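Integral membrane indolylacetylinositol arabinosyltransferase EmbB (Mycolicibacterium smegmatis MC2 155, PDB 7BVC) probably transfers arabinose as a membrane-embedded glycosyltransferase, polymerising it into the arabinan of cell-wall arabinogalactan, and binds the drug ethambutol. Local coordinates at residues L91-P103 and R186-G198. Residues are numbered along the deposited sequence; the frame is centred on the assembly and turned at random.
Sequences LPPEGGLVFGTAP and RPAIVGVFTDLTG
Residues 97-101 run antiparallel to 190-195, held by a sparse set of backbone bonds. Phe193 N donates to Gly100 O at 3.0 Å. Val190 N reaches Thr101 O at 3.3 Å, while the bond from Asp195 N to Leu97 O is weak, bent to 126°. Gly100 O is also met by the CA-H of Val192, and Gly191 O by that of Thr101.

Pro103 covers one face of the Phe193 ring: its CG stands 4.1 Å from the ring centroid in a CH-pi contact, almost on the ring normal. With Phe193 CG anti to the carbonyl carbon (chi1 -52°), the ring also brings CD2 to 3.5 Å from Ala102 C. At the same end, Thr101 OG1 donates to Ala188 O at 3.0 Å from above the carbonyl plane, and Thr101 CG2 touches Ile189 CD1. At the other end, Thr194 OG1 accepts a nearly straight bond from Leu196 N, closing an ST turn; it is modelled improbably close to Val98 O, so that bond is doubtful. Beyond it, Leu196 CD2 meets Leu91 CD2 at 3.6 Å, the two side chains crossing at about a right angle.

Both segments belong to the concanavalin-like family region, and their pairing joins the antiparallel sheet of 97-100 and 114-118 to a small mixed sheet of 191-192, 67-68 and 1058-1059. Leu1027 of helix 1024-1027 packs on Val190 and Phe193. The buried Thr101 hydroxyl thus serves both ways, giving its proton to Ala188 O and weakly accepting from Met114 N, while the apolar contacts of Phe193 and Leu196 supplement this polar seam.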
loop_
_atom_site.group_PDB
_atom_site.type_symbol
_atom_site.label_atom_id
_atom_site.label_comp_id
_atom_site.label_asym_id
_atom_site.label_seq_id
_atom_site.Cartn_x
_atom_site.Cartn_y
_atom_site.Cartn_z
ATOM N N LEU B 91 26.409 -40.971 -30.946
ATOM C CA LEU B 91 25.792 -39.715 -31.333
ATOM C C LEU B 91 26.494 -39.140 -32.561
ATOM O O LEU B 91 27.668 -39.438 -32.813
ATOM C CB LEU B 91 25.859 -38.713 -30.180
ATOM C CG LEU B 91 24.836 -38.868 -29.057
ATOM C CD1 LEU B 91 25.250 -38.044 -27.851
ATOM C CD2 LEU B 91 23.464 -38.445 -29.544
ATOM N N PRO B 92 25.804 -38.318 -33.346
ATOM C CA PRO B 92 26.465 -37.620 -34.452
ATOM C C PRO B 92 27.548 -36.696 -33.929
ATOM O O PRO B 92 27.578 -36.389 -32.727
ATOM C CB PRO B 92 25.319 -36.829 -35.105
ATOM C CG PRO B 92 24.283 -36.713 -34.046
ATOM C CD PRO B 92 24.372 -37.989 -33.271
ATOM N N PRO B 93 28.464 -36.245 -34.790
ATOM C CA PRO B 93 29.515 -35.325 -34.320
ATOM C C PRO B 93 28.981 -34.128 -33.550
ATOM O O PRO B 93 29.590 -33.720 -32.553
ATOM C CB PRO B 93 30.205 -34.904 -35.624
ATOM C CG PRO B 93 30.011 -36.068 -36.529
ATOM C CD PRO B 93 28.652 -36.624 -36.202
ATOM N N GLU B 94 27.850 -33.562 -33.975
ATOM C CA GLU B 94 27.252 -32.452 -33.244
ATOM C C GLU B 94 26.644 -32.894 -31.921
ATOM O O GLU B 94 26.422 -32.050 -31.046
ATOM C CB GLU B 94 26.189 -31.766 -34.103
ATOM C CG GLU B 94 26.676 -31.372 -35.488
ATOM C CD GLU B 94 26.384 -32.431 -36.533
ATOM O OE1 GLU B 94 26.464 -33.633 -36.203
ATOM O OE2 GLU B 94 26.073 -32.060 -37.684
ATOM N N GLY B 95 26.376 -34.187 -31.756
ATOM C CA GLY B 95 25.829 -34.733 -30.536
ATOM C C GLY B 95 24.491 -34.115 -30.158
ATOM O O GLY B 95 23.767 -33.551 -30.980
ATOM N N GLY B 96 24.174 -34.231 -28.873
ATOM C CA GLY B 96 22.927 -33.711 -28.350
ATOM C C GLY B 96 22.722 -34.048 -26.889
ATOM O O GLY B 96 23.638 -33.903 -26.077
ATOM N N LEU B 97 21.520 -34.503 -26.544
ATOM C CA LEU B 97 21.167 -34.842 -25.171
ATOM C C LEU B 97 21.273 -36.350 -24.990
ATOM O O LEU B 97 20.490 -37.107 -25.573
ATOM C CB LEU B 97 19.756 -34.365 -24.840
ATOM C CG LEU B 97 19.573 -33.083 -24.033
ATOM C CD1 LEU B 97 18.108 -32.910 -23.685
ATOM C CD2 LEU B 97 20.417 -33.115 -22.779
ATOM N N VAL B 98 22.238 -36.790 -24.181
ATOM C CA VAL B 98 22.272 -38.192 -23.784
ATOM C C VAL B 98 21.028 -38.530 -22.976
ATOM O O VAL B 98 20.332 -39.514 -23.255
ATOM C CB VAL B 98 23.557 -38.503 -23.000
ATOM C CG1 VAL B 98 23.581 -39.963 -22.595
ATOM C CG2 VAL B 98 24.779 -38.158 -23.830
ATOM N N PHE B 99 20.731 -37.717 -21.967
ATOM C CA PHE B 99 19.451 -37.758 -21.278
ATOM C C PHE B 99 19.264 -36.424 -20.570
ATOM O O PHE B 99 20.183 -35.609 -20.486
ATOM C CB PHE B 99 19.363 -38.940 -20.303
ATOM C CG PHE B 99 20.071 -38.718 -18.996
ATOM C CD1 PHE B 99 21.394 -39.095 -18.840
ATOM C CD2 PHE B 99 19.405 -38.173 -17.911
ATOM C CE1 PHE B 99 22.043 -38.903 -17.639
ATOM C CE2 PHE B 99 20.051 -37.976 -16.710
ATOM C CZ PHE B 99 21.371 -38.344 -16.573
ATOM N N GLY B 100 18.055 -36.210 -20.071
ATOM C CA GLY B 100 17.754 -34.992 -19.342
ATOM C C GLY B 100 16.442 -35.150 -18.610
ATOM O O GLY B 100 15.705 -36.115 -18.816
ATOM N N THR B 101 16.161 -34.180 -17.745
ATOM C CA THR B 101 14.918 -34.152 -16.987
ATOM C C THR B 101 14.026 -32.993 -17.419
ATOM O O THR B 101 13.177 -32.532 -16.654
ATOM C CB THR B 101 15.204 -34.085 -15.488
ATOM O OG1 THR B 101 15.544 -32.743 -15.123
ATOM C CG2 THR B 101 16.360 -35.004 -15.132
ATOM N N ALA B 102 14.217 -32.523 -18.651
ATOM C CA ALA B 102 13.426 -31.482 -19.293
ATOM C C ALA B 102 13.853 -31.397 -20.752
ATOM O O ALA B 102 15.012 -31.691 -21.070
ATOM C CB ALA B 102 13.609 -30.133 -18.597
ATOM N N PRO B 103 12.963 -31.011 -21.666
ATOM C CA PRO B 103 13.368 -30.894 -23.071
ATOM C C PRO B 103 14.396 -29.788 -23.243
ATOM O O PRO B 103 14.276 -28.711 -22.657
ATOM C CB PRO B 103 12.058 -30.566 -23.797
ATOM C CG PRO B 103 10.968 -30.878 -22.821
ATOM C CD PRO B 103 11.551 -30.647 -21.471
ATOM N N ARG B 186 19.543 -30.055 -6.413
ATOM C CA ARG B 186 18.766 -31.182 -6.912
ATOM C C ARG B 186 17.874 -30.720 -8.060
ATOM O O ARG B 186 17.102 -29.772 -7.893
ATOM C CB ARG B 186 17.926 -31.791 -5.796
ATOM C CG ARG B 186 18.731 -32.114 -4.552
ATOM C CD ARG B 186 18.197 -33.333 -3.823
ATOM N NE ARG B 186 16.920 -33.076 -3.166
ATOM C CZ ARG B 186 16.772 -32.327 -2.080
ATOM N NH1 ARG B 186 17.820 -31.741 -1.520
ATOM N NH2 ARG B 186 15.567 -32.154 -1.554
ATOM N N PRO B 187 17.952 -31.358 -9.225
ATOM C CA PRO B 187 17.251 -30.839 -10.403
ATOM C C PRO B 187 15.744 -30.966 -10.261
ATOM O O PRO B 187 15.218 -31.697 -9.422
ATOM C CB PRO B 187 17.780 -31.721 -11.535
ATOM C CG PRO B 187 18.132 -32.998 -10.863
ATOM C CD PRO B 187 18.660 -32.615 -9.512
ATOM N N ALA B 188 15.042 -30.224 -11.114
ATOM C CA ALA B 188 13.589 -30.270 -11.190
ATOM C C ALA B 188 13.193 -31.310 -12.228
ATOM O O ALA B 188 13.602 -31.217 -13.390
ATOM C CB ALA B 188 13.013 -28.901 -11.547
ATOM N N ILE B 189 12.410 -32.290 -11.813
ATOM C CA ILE B 189 12.063 -33.412 -12.675
ATOM C C ILE B 189 10.724 -33.153 -13.344
ATOM O O ILE B 189 9.732 -32.814 -12.691
ATOM C CB ILE B 189 12.035 -34.728 -11.878
ATOM C CG1 ILE B 189 13.355 -34.932 -11.138
ATOM C CG2 ILE B 189 11.763 -35.902 -12.802
ATOM C CD1 ILE B 189 14.505 -35.264 -12.035
ATOM N N VAL B 190 10.706 -33.306 -14.666
ATOM C CA VAL B 190 9.467 -33.374 -15.433
ATOM C C VAL B 190 9.346 -34.667 -16.220
ATOM O O VAL B 190 8.222 -35.161 -16.433
ATOM C CB VAL B 190 9.358 -32.151 -16.375
ATOM C CG1 VAL B 190 8.337 -32.372 -17.472
ATOM C CG2 VAL B 190 9.015 -30.905 -15.579
ATOM N N GLY B 191 10.456 -35.280 -16.613
ATOM C CA GLY B 191 10.433 -36.577 -17.268
ATOM C C GLY B 191 11.846 -37.053 -17.503
ATOM O O GLY B 191 12.759 -36.737 -16.733
ATOM N N VAL B 192 12.018 -37.819 -18.578
ATOM C CA VAL B 192 13.337 -38.191 -19.077
ATOM C C VAL B 192 13.291 -38.038 -20.592
ATOM O O VAL B 192 12.532 -38.744 -21.267
ATOM C CB VAL B 192 13.752 -39.617 -18.693
ATOM C CG1 VAL B 192 15.202 -39.837 -19.066
ATOM C CG2 VAL B 192 13.548 -39.864 -17.208
ATOM N N PHE B 193 14.091 -37.115 -21.123
ATOM C CA PHE B 193 14.074 -36.769 -22.538
ATOM C C PHE B 193 15.478 -36.920 -23.099
ATOM O O PHE B 193 16.386 -36.176 -22.715
ATOM C CB PHE B 193 13.569 -35.339 -22.748
ATOM C CG PHE B 193 12.258 -35.054 -22.078
ATOM C CD1 PHE B 193 11.063 -35.355 -22.707
ATOM C CD2 PHE B 193 12.219 -34.482 -20.821
ATOM C CE1 PHE B 193 9.856 -35.091 -22.093
ATOM C CE2 PHE B 193 11.016 -34.216 -20.203
ATOM C CZ PHE B 193 9.835 -34.521 -20.840
ATOM N N THR B 194 15.655 -37.873 -24.007
ATOM C CA THR B 194 16.940 -38.158 -24.624
ATOM C C THR B 194 16.908 -37.765 -26.098
ATOM O O THR B 194 15.915 -37.241 -26.608
ATOM C CB THR B 194 17.291 -39.638 -24.469
ATOM O OG1 THR B 194 18.610 -39.874 -24.972
ATOM C CG2 THR B 194 16.303 -40.493 -25.243
ATOM N N ASP B 195 18.021 -38.026 -26.787
ATOM C CA ASP B 195 18.090 -37.862 -28.227
ATOM C C ASP B 195 18.487 -39.141 -28.948
ATOM O O ASP B 195 18.586 -39.133 -30.179
ATOM C CB ASP B 195 19.078 -36.746 -28.598
ATOM C CG ASP B 195 18.419 -35.383 -28.657
ATOM O OD1 ASP B 195 17.330 -35.223 -28.070
ATOM O OD2 ASP B 195 18.991 -34.471 -29.290
ATOM N N LEU B 196 18.720 -40.232 -28.223
ATOM C CA LEU B 196 19.044 -41.507 -28.840
ATOM C C LEU B 196 17.770 -42.175 -29.354
ATOM O O LEU B 196 16.662 -41.650 -29.217
ATOM C CB LEU B 196 19.773 -42.408 -27.846
ATOM C CG LEU B 196 20.771 -41.732 -26.904
ATOM C CD1 LEU B 196 21.239 -42.706 -25.838
ATOM C CD2 LEU B 196 21.954 -41.187 -27.680
ATOM N N THR B 197 17.930 -43.354 -29.948
ATOM C CA THR B 197 16.796 -44.100 -30.475
ATOM C C THR B 197 17.221 -45.541 -30.708
ATOM O O THR B 197 18.412 -45.857 -30.767
ATOM C CB THR B 197 16.264 -43.482 -31.773
ATOM O OG1 THR B 197 15.046 -44.136 -32.152
ATOM C CG2 THR B 197 17.285 -43.632 -32.893
ATOM N N GLY B 198 16.224 -46.412 -30.838
ATOM C CA GLY B 198 16.463 -47.811 -31.085
ATOM C C GLY B 198 16.475 -48.626 -29.809
ATOM O O GLY B 198 15.842 -48.269 -28.810
#